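PDB 4EO0: attachment protein G3P from Enterobacteria phage Ike, which sits at the tip of the filamentous phage and, through this domain, binds the bacterial N-pilus during infection. Local coordinates for residues A[73-78]-A[102-107]. Numbering follows the deposited sequence. Where two conformers were deposited one is given.
Sequences RLVTGD and DIQRSV
Arg73 holds the amide oxygen of Gln104 side-on: NE and NH2 both donate to OE1, each at 2.8 Å. The oxygen lies at the guanidinium edge, close to its plane, and the amide and guanidinium planes are only 30° apart. Arg73 reaches it because CG sits between the backbone N and the carbonyl carbon (chi1 75°) and the chain runs extended to NE. At the other end of the amide, Gln104 NE2 donates a hydrogen bond to Asp102 OD2 at 3.0 Å, arriving from above the carboxylate plane, while Asp102 OD1 is hydrogen-bonded to Ser6 OG. Both ends of the amide are engaged, which fixes its flip.

Below them runs antiparallel pairing. Arg73 and Gln104 form one hydrogen-bonded pair, with Gln104 N to Arg73 O at 2.8 Å, and Val75 and Asp102 form the next, with Val75 N to Asp102 O at 2.9 Å and nearly straight at 174°. Between them, Leu74 and Ile103 make the non-hydrogen-bonded pair.

Val75 shares the face of Arg73, Asp102 and Gln104, and its CG2 packs 3.6 Å from Gln104 CD. On the reverse face Leu74 CD1 meets Ile103 CG1 at 4.2 Å, and both residues rest on the long helix 38-66, Leu74 against Phe56 and Ile103 against Leu63.

Strand 72-76 is thus joined to strand 94-106 with an apolar face on the helix and a mostly polar one turned from it, where Trp4 forms a cation-pi contact with Arg73. Placed between a guanidinium and a carboxylate, the Gln104 amide is probably polarised along its length, strengthening both of its bonds.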
loop_
_atom_site.group_PDB
_atom_site.type_symbol
_atom_site.label_atom_id
_atom_site.label_comp_id
_atom_site.label_asym_id
_atom_site.label_seq_id
_atom_site.Cartn_x
_atom_site.Cartn_y
_atom_site.Cartn_z
ATOM N N ARG A 73 19.042 1.168 4.230
ATOM C CA ARG A 73 17.919 2.036 3.969
ATOM C C ARG A 73 16.843 1.316 3.236
ATOM O O ARG A 73 17.097 0.331 2.537
ATOM C CB ARG A 73 18.338 3.332 3.250
ATOM C CG ARG A 73 18.657 3.126 1.790
ATOM C CD ARG A 73 19.152 4.379 1.133
ATOM N NE ARG A 73 19.245 4.155 -0.300
ATOM C CZ ARG A 73 19.582 5.077 -1.192
ATOM N NH1 ARG A 73 19.914 6.304 -0.798
ATOM N NH2 ARG A 73 19.634 4.770 -2.479
ATOM N N LEU A 74 15.642 1.869 3.334
ATOM C CA LEU A 74 14.493 1.406 2.583
ATOM C C LEU A 74 14.157 2.490 1.559
ATOM O O LEU A 74 13.952 3.659 1.918
ATOM C CB LEU A 74 13.311 1.148 3.527
ATOM C CG LEU A 74 11.970 0.884 2.851
ATOM C CD1 LEU A 74 11.926 -0.488 2.141
ATOM C CD2 LEU A 74 10.875 0.981 3.852
ATOM N N VAL A 75 14.118 2.110 0.281
ATOM C CA VAL A 75 13.739 3.038 -0.764
ATOM C C VAL A 75 12.341 2.599 -1.166
ATOM O O VAL A 75 12.177 1.487 -1.673
ATOM C CB VAL A 75 14.708 3.070 -1.986
ATOM C CG1 VAL A 75 14.166 3.989 -3.093
ATOM C CG2 VAL A 75 16.103 3.511 -1.575
ATOM N N THR A 76 11.327 3.457 -0.924
ATOM C CA THR A 76 9.929 3.148 -1.221
ATOM C C THR A 76 9.505 3.916 -2.470
ATOM O O THR A 76 9.877 5.080 -2.599
ATOM C CB THR A 76 9.049 3.519 -0.006
ATOM O OG1 THR A 76 9.601 2.980 1.200
ATOM C CG2 THR A 76 7.630 3.033 -0.140
ATOM N N GLY A 77 8.711 3.282 -3.326
ATOM C CA GLY A 77 8.185 3.954 -4.502
ATOM C C GLY A 77 7.372 5.159 -4.062
ATOM O O GLY A 77 6.846 5.175 -2.946
ATOM N N ASP A 78 7.396 6.214 -4.865
ATOM C CA ASP A 78 6.677 7.461 -4.566
ATOM C C ASP A 78 5.170 7.248 -4.593
ATOM O O ASP A 78 4.440 7.814 -3.776
ATOM C CB ASP A 78 7.071 8.561 -5.575
ATOM C CG ASP A 78 8.556 8.898 -5.567
ATOM O OD1 ASP A 78 9.171 8.839 -4.484
ATOM O OD2 ASP A 78 9.077 9.302 -6.628
ATOM N N ASP A 102 12.348 -1.423 -1.506
ATOM C CA ASP A 102 13.669 -1.925 -1.837
ATOM C C ASP A 102 14.582 -1.730 -0.640
ATOM O O ASP A 102 14.945 -0.603 -0.295
ATOM C CB ASP A 102 14.198 -1.115 -3.022
ATOM C CG ASP A 102 15.476 -1.640 -3.638
ATOM O OD1 ASP A 102 15.963 -2.709 -3.183
ATOM O OD2 ASP A 102 15.975 -1.007 -4.589
ATOM N N ILE A 103 14.981 -2.837 -0.027
ATOM C CA ILE A 103 15.878 -2.832 1.124
ATOM C C ILE A 103 17.298 -2.817 0.590
ATOM O O ILE A 103 17.670 -3.677 -0.216
ATOM C CB ILE A 103 15.570 -4.067 1.990
ATOM C CG1 ILE A 103 14.156 -3.963 2.598
ATOM C CG2 ILE A 103 16.638 -4.208 3.095
ATOM C CD1 ILE A 103 13.698 -5.241 3.312
ATOM N N GLN A 104 18.047 -1.781 0.953
ATOM C CA GLN A 104 19.398 -1.579 0.444
ATOM C C GLN A 104 20.468 -1.480 1.520
ATOM O O GLN A 104 20.181 -1.200 2.692
ATOM C CB GLN A 104 19.444 -0.290 -0.419
ATOM C CG GLN A 104 18.476 -0.249 -1.600
ATOM C CD GLN A 104 18.598 0.993 -2.430
ATOM O OE1 GLN A 104 19.168 2.005 -2.025
ATOM N NE2 GLN A 104 18.001 0.960 -3.606
ATOM N N ARG A 105 21.727 -1.701 1.100
ATOM C CA ARG A 105 22.885 -1.575 1.977
ATOM C C ARG A 105 23.961 -0.750 1.279
ATOM O O ARG A 105 24.052 -0.751 0.052
ATOM C CB ARG A 105 23.434 -2.942 2.426
ATOM C CG ARG A 105 24.327 -3.647 1.409
ATOM C CD ARG A 105 24.726 -5.006 1.905
ATOM N NE ARG A 105 25.499 -5.730 0.903
ATOM C CZ ARG A 105 26.827 -5.773 0.867
ATOM N NH1 ARG A 105 27.546 -5.139 1.788
ATOM N NH2 ARG A 105 27.446 -6.445 -0.092
ATOM N N SER A 106 24.763 -0.047 2.060
ATOM C CA SER A 106 25.866 0.738 1.505
ATOM C C SER A 106 27.020 -0.247 1.274
ATOM O O SER A 106 27.186 -1.184 2.060
ATOM C CB SER A 106 26.276 1.854 2.459
ATOM O OG SER A 106 26.697 1.322 3.701
ATOM N N VAL A 107 27.754 -0.106 0.165
ATOM C CA VAL A 107 28.858 -1.030 -0.132
ATOM C C VAL A 107 30.180 -0.259 -0.269
ATOM O O VAL A 107 30.244 0.675 -1.071
ATOM C CB VAL A 107 28.575 -1.984 -1.336
ATOM C CG1 VAL A 107 29.750 -2.933 -1.584
ATOM C CG2 VAL A 107 27.303 -2.797 -1.108
#